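PDB 3EFZ: 14-3-3 protein from Cryptosporidium parvum, which probably binds phosphoserine-containing partner proteins, as other members of the 14-3-3 family do in cell signalling and regulation. Local coordinates for residues Y175-L179 with T198-Y202; I224-E228 with L245-R249; K148-R153 with Q170-Y175. All coordinates share one frame; numbering follows the deposited sequence.

Contact 1: residues Y175-L179 with T198-Y202; sequences YEDAL and TILNY
Y175 and Y202 illustrate how two tyrosines can pack closely without a true stack. Their planes are only 30° from parallel, but the rings are slid so far past each other that the centroids stand 5.6 Å apart and hardly overlap. What lies over the face of the Y202 ring is instead the CB of Y175, a CH-pi contact 4.1 Å from the Y202 centroid. The Y175 ring, for its part, has the backbone of N201 and Y202 over one face. Y202 holds its CG opposite the backbone N (chi1 -166°), which sends the ring toward E176, whose extended chain brings OE2 to the ring edge. There the Y202 OH donates a short hydrogen bond of 2.5 Å to E176 OE2, arriving from above the carboxylate plane, which is turned steeply against the ring.

The other half of the interface is apolar. L179 divides its branches: CD1 meets Y202 CD2 at 3.5 Å, while CD2 lies 3.6 Å from I199 CD1. T198 CG2 packs against L179 CG and the methyl of A178, and T198 OG1 turns back to L194 O and E182. At the far end of Y175 the hydroxyl lies against N201 CB and is hydrogen-bonded to D150 and R153.

The local axes of helices 161-185 and 193-207 run antiparallel at 164°, 10.0 Å apart, a spacing that accommodates the two large rings. Helix 213-228 closes one flank through F219, edge-to-face with Y202 and touching L179 and I199, and helix 138-158 meets T198 and N201 through K146.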
loop_
_atom_site.group_PDB
_atom_site.type_symbol
_atom_site.label_atom_id
_atom_site.label_comp_id
_atom_site.label_asym_id
_atom_site.label_seq_id
_atom_site.Cartn_x
_atom_site.Cartn_y
_atom_site.Cartn_z
ATOM N N TYR B 175 -22.157 -8.654 -4.130
ATOM C CA TYR B 175 -21.694 -9.602 -5.138
ATOM C C TYR B 175 -22.814 -10.011 -6.074
ATOM O O TYR B 175 -22.624 -10.046 -7.271
ATOM C CB TYR B 175 -21.093 -10.862 -4.488
ATOM C CG TYR B 175 -19.736 -10.628 -3.875
ATOM C CD1 TYR B 175 -18.791 -9.849 -4.534
ATOM C CD2 TYR B 175 -19.381 -11.201 -2.636
ATOM C CE1 TYR B 175 -17.528 -9.611 -3.980
ATOM C CE2 TYR B 175 -18.108 -10.980 -2.078
ATOM C CZ TYR B 175 -17.191 -10.175 -2.759
ATOM O OH TYR B 175 -15.936 -9.930 -2.254
ATOM N N GLU B 176 -23.983 -10.319 -5.528
ATOM C CA GLU B 176 -25.098 -10.731 -6.365
ATOM C C GLU B 176 -25.620 -9.586 -7.223
ATOM O O GLU B 176 -26.012 -9.818 -8.362
ATOM C CB GLU B 176 -26.201 -11.402 -5.543
ATOM C CG GLU B 176 -25.794 -12.821 -5.152
ATOM C CD GLU B 176 -26.807 -13.531 -4.295
ATOM O OE1 GLU B 176 -27.845 -12.916 -3.934
ATOM O OE2 GLU B 176 -26.565 -14.722 -3.979
ATOM N N ASP B 177 -25.575 -8.362 -6.685
ATOM C CA ASP B 177 -25.987 -7.157 -7.418
ATOM C C ASP B 177 -25.035 -6.874 -8.580
ATOM O O ASP B 177 -25.468 -6.683 -9.716
ATOM C CB ASP B 177 -26.093 -5.939 -6.466
ATOM C CG ASP B 177 -26.621 -4.677 -7.159
ATOM O OD1 ASP B 177 -26.436 -3.574 -6.605
ATOM O OD2 ASP B 177 -27.223 -4.781 -8.249
ATOM N N ALA B 178 -23.742 -6.889 -8.288
ATOM C CA ALA B 178 -22.690 -6.727 -9.301
ATOM C C ALA B 178 -22.761 -7.819 -10.383
ATOM O O ALA B 178 -22.721 -7.517 -11.570
ATOM C CB ALA B 178 -21.314 -6.704 -8.635
ATOM N N LEU B 179 -22.883 -9.080 -9.970
ATOM C CA LEU B 179 -23.093 -10.195 -10.916
ATOM C C LEU B 179 -24.312 -10.018 -11.828
ATOM O O LEU B 179 -24.217 -10.252 -13.045
ATOM C CB LEU B 179 -23.181 -11.546 -10.179
ATOM C CG LEU B 179 -21.907 -12.133 -9.560
ATOM C CD1 LEU B 179 -22.239 -13.281 -8.586
ATOM C CD2 LEU B 179 -20.940 -12.599 -10.623
ATOM N N THR B 198 -15.560 -11.190 -10.232
ATOM C CA THR B 198 -16.665 -11.107 -9.296
ATOM C C THR B 198 -17.064 -12.484 -8.780
ATOM O O THR B 198 -17.266 -12.655 -7.579
ATOM C CB THR B 198 -17.866 -10.341 -9.901
ATOM O OG1 THR B 198 -17.384 -9.140 -10.539
ATOM C CG2 THR B 198 -18.864 -9.961 -8.801
ATOM N N ILE B 199 -17.171 -13.449 -9.697
ATOM C CA ILE B 199 -17.367 -14.862 -9.366
ATOM C C ILE B 199 -16.325 -15.347 -8.355
ATOM O O ILE B 199 -16.674 -16.015 -7.375
ATOM C CB ILE B 199 -17.326 -15.753 -10.660
ATOM C CG1 ILE B 199 -18.464 -15.381 -11.634
ATOM C CG2 ILE B 199 -17.300 -17.277 -10.320
ATOM C CD1 ILE B 199 -19.861 -15.934 -11.262
ATOM N N LEU B 200 -15.058 -15.008 -8.603
ATOM C CA LEU B 200 -13.935 -15.465 -7.786
ATOM C C LEU B 200 -13.996 -14.948 -6.357
ATOM O O LEU B 200 -13.788 -15.719 -5.422
ATOM C CB LEU B 200 -12.577 -15.095 -8.414
ATOM C CG LEU B 200 -11.313 -15.441 -7.586
ATOM C CD1 LEU B 200 -11.093 -16.952 -7.448
ATOM C CD2 LEU B 200 -10.045 -14.768 -8.133
ATOM N N ASN B 201 -14.266 -13.652 -6.190
ATOM C CA ASN B 201 -14.386 -13.072 -4.859
ATOM C C ASN B 201 -15.604 -13.588 -4.075
ATOM O O ASN B 201 -15.514 -13.822 -2.858
ATOM C CB ASN B 201 -14.329 -11.548 -4.944
ATOM C CG ASN B 201 -12.915 -11.042 -5.237
ATOM O OD1 ASN B 201 -12.054 -11.795 -5.686
ATOM N ND2 ASN B 201 -12.684 -9.770 -5.005
ATOM N N TYR B 202 -16.712 -13.798 -4.783
ATOM C CA TYR B 202 -17.913 -14.411 -4.201
ATOM C C TYR B 202 -17.629 -15.850 -3.810
ATOM O O TYR B 202 -18.050 -16.282 -2.746
ATOM C CB TYR B 202 -19.094 -14.337 -5.181
ATOM C CG TYR B 202 -20.485 -14.620 -4.605
ATOM C CD1 TYR B 202 -20.714 -14.682 -3.227
ATOM C CD2 TYR B 202 -21.570 -14.785 -5.453
ATOM C CE1 TYR B 202 -21.983 -14.928 -2.714
ATOM C CE2 TYR B 202 -22.848 -15.031 -4.950
ATOM C CZ TYR B 202 -23.043 -15.099 -3.577
ATOM O OH TYR B 202 -24.311 -15.337 -3.082
#

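Contact 2: residues I224-E228 with L245-R249; sequences IQAAE and LKILR
The guanidinium of R249 is held in two ways at once, by an apolar methyl over one face and by a carboxylate at its edge. I224 CG2 sits over the centre of the group, 3.5 Å from R249 CZ. At the rim, E228 OE1 takes a hydrogen bond of 2.7 Å from R249 NH2, with an N-H...O angle of 161° and the acceptor almost in the guanidinium plane. The approach to OE1 is on the anti side, tilted 26° from the carboxylate plane. A second, weak bond of 3.2 Å from R249 NH1 to the same E228 OE1 completes the salt bridge, so a single oxygen serves both terminal nitrogens. R249 runs extended from CG to NE, which carries its head across to the other helix, whereas E228 bends at chi2 to meet it.

Beneath this polar rim lies the apolar layer. The I224 and L248 side chains slide past each other in opposite directions, CG1 against CB, and I224 CD1 leans on R249 CG at 3.8 Å; A227 CB meets L245 CD2, also at 3.8 Å. These are neighbouring members of the all-helical 14-3-3 fold, helices 213-228 and 239-256, whose local axes run roughly antiparallel, at 146°, and 11.2 Å apart.

Further out, the second carboxylate oxygen of E228 forms a salt bridge with R231, and on the inner side L245 packs on L196 and L248 on L200 of helix 193-207.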
loop_
_atom_site.group_PDB
_atom_site.type_symbol
_atom_site.label_atom_id
_atom_site.label_comp_id
_atom_site.label_asym_id
_atom_site.label_seq_id
_atom_site.Cartn_x
_atom_site.Cartn_y
_atom_site.Cartn_z
ATOM N N ILE B 224 -16.953 -21.930 -14.628
ATOM C CA ILE B 224 -15.908 -22.431 -15.529
ATOM C C ILE B 224 -16.555 -23.015 -16.797
ATOM O O ILE B 224 -16.126 -22.728 -17.930
ATOM C CB ILE B 224 -15.009 -23.505 -14.848
ATOM C CG1 ILE B 224 -14.292 -22.925 -13.627
ATOM C CG2 ILE B 224 -13.974 -24.056 -15.827
ATOM C CD1 ILE B 224 -13.643 -23.971 -12.763
ATOM N N GLN B 225 -17.590 -23.828 -16.588
ATOM C CA GLN B 225 -18.304 -24.474 -17.682
ATOM C C GLN B 225 -19.150 -23.487 -18.494
ATOM O O GLN B 225 -19.323 -23.659 -19.696
ATOM C CB GLN B 225 -19.143 -25.645 -17.152
ATOM C CG GLN B 225 -18.482 -27.031 -17.315
ATOM C CD GLN B 225 -17.041 -27.109 -16.790
ATOM O OE1 GLN B 225 -16.771 -26.852 -15.612
ATOM N NE2 GLN B 225 -16.118 -27.487 -17.670
ATOM N N ALA B 226 -19.666 -22.454 -17.837
ATOM C CA ALA B 226 -20.425 -21.416 -18.528
ATOM C C ALA B 226 -19.501 -20.574 -19.415
ATOM O O ALA B 226 -19.879 -20.189 -20.529
ATOM C CB ALA B 226 -21.163 -20.535 -17.526
ATOM N N ALA B 227 -18.291 -20.304 -18.918
ATOM C CA ALA B 227 -17.292 -19.521 -19.652
ATOM C C ALA B 227 -16.772 -20.267 -20.866
ATOM O O ALA B 227 -16.625 -19.686 -21.935
ATOM C CB ALA B 227 -16.141 -19.136 -18.748
ATOM N N GLU B 228 -16.494 -21.556 -20.679
ATOM C CA GLU B 228 -15.979 -22.432 -21.721
ATOM C C GLU B 228 -17.012 -22.639 -22.841
ATOM O O GLU B 228 -16.663 -22.693 -24.028
ATOM C CB GLU B 228 -15.553 -23.767 -21.097
ATOM C CG GLU B 228 -14.300 -24.397 -21.697
ATOM C CD GLU B 228 -13.073 -23.495 -21.617
ATOM O OE1 GLU B 228 -12.475 -23.369 -20.532
ATOM O OE2 GLU B 228 -12.702 -22.922 -22.656
ATOM N N LEU B 245 -9.757 -17.885 -15.010
ATOM C CA LEU B 245 -10.232 -19.254 -15.209
ATOM C C LEU B 245 -9.233 -20.256 -14.666
ATOM O O LEU B 245 -9.627 -21.288 -14.110
ATOM C CB LEU B 245 -10.525 -19.542 -16.684
ATOM C CG LEU B 245 -11.807 -18.926 -17.262
ATOM C CD1 LEU B 245 -11.924 -19.231 -18.765
ATOM C CD2 LEU B 245 -13.047 -19.403 -16.495
ATOM N N LYS B 246 -7.944 -19.954 -14.818
ATOM C CA LYS B 246 -6.894 -20.797 -14.261
ATOM C C LYS B 246 -6.998 -20.856 -12.741
ATOM O O LYS B 246 -6.981 -21.945 -12.167
ATOM C CB LYS B 246 -5.502 -20.316 -14.685
ATOM C CG LYS B 246 -4.378 -21.272 -14.292
ATOM C CD LYS B 246 -2.999 -20.704 -14.593
ATOM C CE LYS B 246 -1.921 -21.776 -14.454
ATOM N NZ LYS B 246 -1.835 -22.367 -13.086
ATOM N N ILE B 247 -7.102 -19.690 -12.102
ATOM C CA ILE B 247 -7.229 -19.594 -10.645
ATOM C C ILE B 247 -8.451 -20.363 -10.136
ATOM O O ILE B 247 -8.364 -21.074 -9.132
ATOM C CB ILE B 247 -7.279 -18.119 -10.153
ATOM C CG1 ILE B 247 -5.967 -17.397 -10.475
ATOM C CG2 ILE B 247 -7.570 -18.056 -8.645
ATOM C CD1 ILE B 247 -6.057 -15.879 -10.436
ATOM N N LEU B 248 -9.574 -20.223 -10.840
ATOM C CA LEU B 248 -10.808 -20.931 -10.493
ATOM C C LEU B 248 -10.646 -22.447 -10.616
ATOM O O LEU B 248 -11.082 -23.197 -9.739
ATOM C CB LEU B 248 -11.995 -20.435 -11.341
ATOM C CG LEU B 248 -12.590 -19.059 -11.017
ATOM C CD1 LEU B 248 -13.368 -18.504 -12.196
ATOM C CD2 LEU B 248 -13.465 -19.119 -9.778
ATOM N N ARG B 249 -10.015 -22.884 -11.702
ATOM C CA ARG B 249 -9.728 -24.301 -11.931
ATOM C C ARG B 249 -8.766 -24.885 -10.897
ATOM O O ARG B 249 -9.013 -25.970 -10.372
ATOM C CB ARG B 249 -9.168 -24.524 -13.335
ATOM C CG ARG B 249 -10.222 -24.559 -14.411
ATOM C CD ARG B 249 -9.610 -24.960 -15.747
ATOM N NE ARG B 249 -10.623 -25.394 -16.708
ATOM C CZ ARG B 249 -11.100 -24.646 -17.706
ATOM N NH1 ARG B 249 -10.663 -23.403 -17.889
ATOM N NH2 ARG B 249 -12.017 -25.149 -18.528
#

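Contact 3: residues K148-R153 with Q170-Y175; sequences KGDLMR and QAVEFY
G149 and A171 bring helices 138-158 and 161-185 within 8.0 Å at the local axes, which run antiparallel at 163°. The glycine explains the closeness: having no side chain, it lets the Y175 ring lie over its CA and F174 CB come to 3.6 Å from G149 CA. Facing the glycine, the A171 methyl fits against G149 O and M152 CB, the latter from the next turn of the same helix as G149.

Around this narrow point, longer chains fold to suit. K148 sets its CB over one face of the F174 ring, 3.9 Å from the centroid, and then bends at chi3 (-70°), which lays CE and NZ along the same face, toward CE2 and CZ; NZ ends in a salt bridge with D129. M152 CG meets the edge of F174 at CE1, and M152 SD passes Q170 OE1 at 3.8 Å.

The polar end is built on the Y175 hydroxyl. Y175 OH donates to the anti lone pair of D150 OD1 at 2.7 Å and accepts R153 NE at 3.0 Å along a practically straight line (179°), within the guanidinium plane. R153 leaves the helix with CG anti to N and bends at chi3, which swings NE to the oxygen; R153 NH2 adds a weak hydrogen bond of 3.3 Å to D150 OD1, part of a salt bridge.

D150 OD1 further accepts N201 ND2, while OD2 pairs with K146. R153, predicted to contact the phosphoserine of a bound partner, lies beside R79, predicted for the same role. Y175, and more weakly D150, thus restrain the rotation of the R153 guanidinium, and the negative charge of D150 probably eases the pairing of two arginines gathered to receive a phosphate.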
loop_
_atom_site.group_PDB
_atom_site.type_symbol
_atom_site.label_atom_id
_atom_site.label_comp_id
_atom_site.label_asym_id
_atom_site.label_seq_id
_atom_site.Cartn_x
_atom_site.Cartn_y
_atom_site.Cartn_z
ATOM N N LYS B 148 -17.275 -2.778 -3.049
ATOM C CA LYS B 148 -17.972 -2.721 -1.757
ATOM C C LYS B 148 -18.167 -4.120 -1.167
ATOM O O LYS B 148 -18.094 -4.292 0.048
ATOM C CB LYS B 148 -19.320 -2.013 -1.876
ATOM C CG LYS B 148 -19.244 -0.527 -2.242
ATOM C CD LYS B 148 -20.535 0.183 -1.915
ATOM C CE LYS B 148 -21.695 -0.223 -2.855
ATOM N NZ LYS B 148 -23.004 0.337 -2.406
ATOM N N GLY B 149 -18.442 -5.098 -2.032
ATOM C CA GLY B 149 -18.503 -6.504 -1.656
ATOM C C GLY B 149 -17.220 -7.001 -1.037
ATOM O O GLY B 149 -17.260 -7.597 0.047
ATOM N N ASP B 150 -16.088 -6.725 -1.707
ATOM C CA ASP B 150 -14.745 -6.993 -1.175
ATOM C C ASP B 150 -14.488 -6.341 0.181
ATOM O O ASP B 150 -13.999 -7.001 1.096
ATOM C CB ASP B 150 -13.632 -6.552 -2.151
ATOM C CG ASP B 150 -13.682 -7.278 -3.486
ATOM O OD1 ASP B 150 -14.221 -8.393 -3.592
ATOM O OD2 ASP B 150 -13.156 -6.721 -4.442
ATOM N N LEU B 151 -14.782 -5.050 0.300
ATOM C CA LEU B 151 -14.607 -4.317 1.562
ATOM C C LEU B 151 -15.493 -4.821 2.705
ATOM O O LEU B 151 -15.061 -4.850 3.846
ATOM C CB LEU B 151 -14.817 -2.809 1.374
ATOM C CG LEU B 151 -13.839 -2.024 0.487
ATOM C CD1 LEU B 151 -14.317 -0.611 0.401
ATOM C CD2 LEU B 151 -12.387 -2.077 0.985
ATOM N N MET B 152 -16.724 -5.207 2.404
ATOM C CA MET B 152 -17.555 -5.895 3.390
ATOM C C MET B 152 -16.965 -7.244 3.858
ATOM O O MET B 152 -17.028 -7.593 5.046
ATOM C CB MET B 152 -18.978 -6.084 2.852
ATOM C CG MET B 152 -19.817 -4.826 2.914
ATOM S SD MET B 152 -19.927 -4.159 4.584
ATOM C CE MET B 152 -19.747 -2.437 4.189
ATOM N N ARG B 153 -16.413 -7.996 2.901
ATOM C CA ARG B 153 -15.724 -9.277 3.168
ATOM C C ARG B 153 -14.535 -9.052 4.096
ATOM O O ARG B 153 -14.283 -9.865 4.998
ATOM C CB ARG B 153 -15.283 -9.957 1.849
ATOM C CG ARG B 153 -14.397 -11.216 1.991
ATOM C CD ARG B 153 -14.363 -12.064 0.687
ATOM N NE ARG B 153 -13.874 -11.292 -0.473
ATOM C CZ ARG B 153 -12.590 -11.137 -0.784
ATOM N NH1 ARG B 153 -11.644 -11.721 -0.047
ATOM N NH2 ARG B 153 -12.243 -10.398 -1.837
ATOM N N GLN B 170 -24.226 -8.361 3.861
ATOM C CA GLN B 170 -24.034 -7.203 2.965
ATOM C C GLN B 170 -23.104 -7.510 1.801
ATOM O O GLN B 170 -23.293 -6.964 0.723
ATOM C CB GLN B 170 -23.492 -5.955 3.694
ATOM C CG GLN B 170 -24.425 -5.269 4.699
ATOM C CD GLN B 170 -23.764 -4.062 5.385
ATOM O OE1 GLN B 170 -23.506 -3.033 4.750
ATOM N NE2 GLN B 170 -23.501 -4.184 6.687
ATOM N N ALA B 171 -22.077 -8.344 2.033
ATOM C CA ALA B 171 -21.159 -8.782 0.957
ATOM C C ALA B 171 -21.849 -9.652 -0.088
ATOM O O ALA B 171 -21.617 -9.493 -1.288
ATOM C CB ALA B 171 -19.936 -9.530 1.536
ATOM N N VAL B 172 -22.660 -10.604 0.382
ATOM C CA VAL B 172 -23.539 -11.398 -0.486
ATOM C C VAL B 172 -24.390 -10.498 -1.412
ATOM O O VAL B 172 -24.324 -10.622 -2.633
ATOM C CB VAL B 172 -24.415 -12.360 0.352
ATOM C CG1 VAL B 172 -25.537 -12.996 -0.490
ATOM C CG2 VAL B 172 -23.544 -13.430 0.964
ATOM N N GLU B 173 -25.170 -9.596 -0.823
ATOM C CA GLU B 173 -25.951 -8.603 -1.564
ATOM C C GLU B 173 -25.153 -7.931 -2.695
ATOM O O GLU B 173 -25.610 -7.900 -3.843
ATOM C CB GLU B 173 -26.399 -7.473 -0.635
ATOM C CG GLU B 173 -27.207 -7.830 0.592
ATOM C CD GLU B 173 -27.545 -6.568 1.406
ATOM O OE1 GLU B 173 -27.432 -6.605 2.666
ATOM O OE2 GLU B 173 -27.921 -5.535 0.776
ATOM N N PHE B 174 -23.984 -7.372 -2.346
ATOM C CA PHE B 174 -23.146 -6.604 -3.287
ATOM C C PHE B 174 -22.629 -7.445 -4.440
ATOM O O PHE B 174 -22.654 -6.995 -5.580
ATOM C CB PHE B 174 -21.971 -5.887 -2.577
ATOM C CG PHE B 174 -22.393 -4.696 -1.718
ATOM C CD1 PHE B 174 -21.711 -4.389 -0.537
ATOM C CD2 PHE B 174 -23.475 -3.895 -2.089
ATOM C CE1 PHE B 174 -22.086 -3.288 0.257
ATOM C CE2 PHE B 174 -23.870 -2.796 -1.312
ATOM C CZ PHE B 174 -23.177 -2.489 -0.134
ATOM N N TYR B 175 -22.157 -8.654 -4.130
ATOM C CA TYR B 175 -21.694 -9.602 -5.138
ATOM C C TYR B 175 -22.814 -10.011 -6.074
ATOM O O TYR B 175 -22.624 -10.046 -7.271
ATOM C CB TYR B 175 -21.093 -10.862 -4.488
ATOM C CG TYR B 175 -19.736 -10.628 -3.875
ATOM C CD1 TYR B 175 -18.791 -9.849 -4.534
ATOM C CD2 TYR B 175 -19.381 -11.201 -2.636
ATOM C CE1 TYR B 175 -17.528 -9.611 -3.980
ATOM C CE2 TYR B 175 -18.108 -10.980 -2.078
ATOM C CZ TYR B 175 -17.191 -10.175 -2.759
ATOM O OH TYR B 175 -15.936 -9.930 -2.254
#

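Along the chain the contacts come in series: contact 3 (helices 138-158 and 161-185), then contact 1 (helices 161-185 and 193-207), then contact 2 (helices 213-228 and 239-256). Contacts 3 and 1, with centres 8 Å apart, share helix 161-185 and Y175, and join again through a probable hydrogen bond from N201 to D150. The centre of contact 2 is about 15 Å from that of contact 1, which it touches where L200 meets I247 and L248, and about 22 Å from that of contact 3, with no touch. The succession of antiparallel helix pairs thus extends from the predicted phosphoserine site at R153 to the C-terminal helices of the 14-3-3 fold.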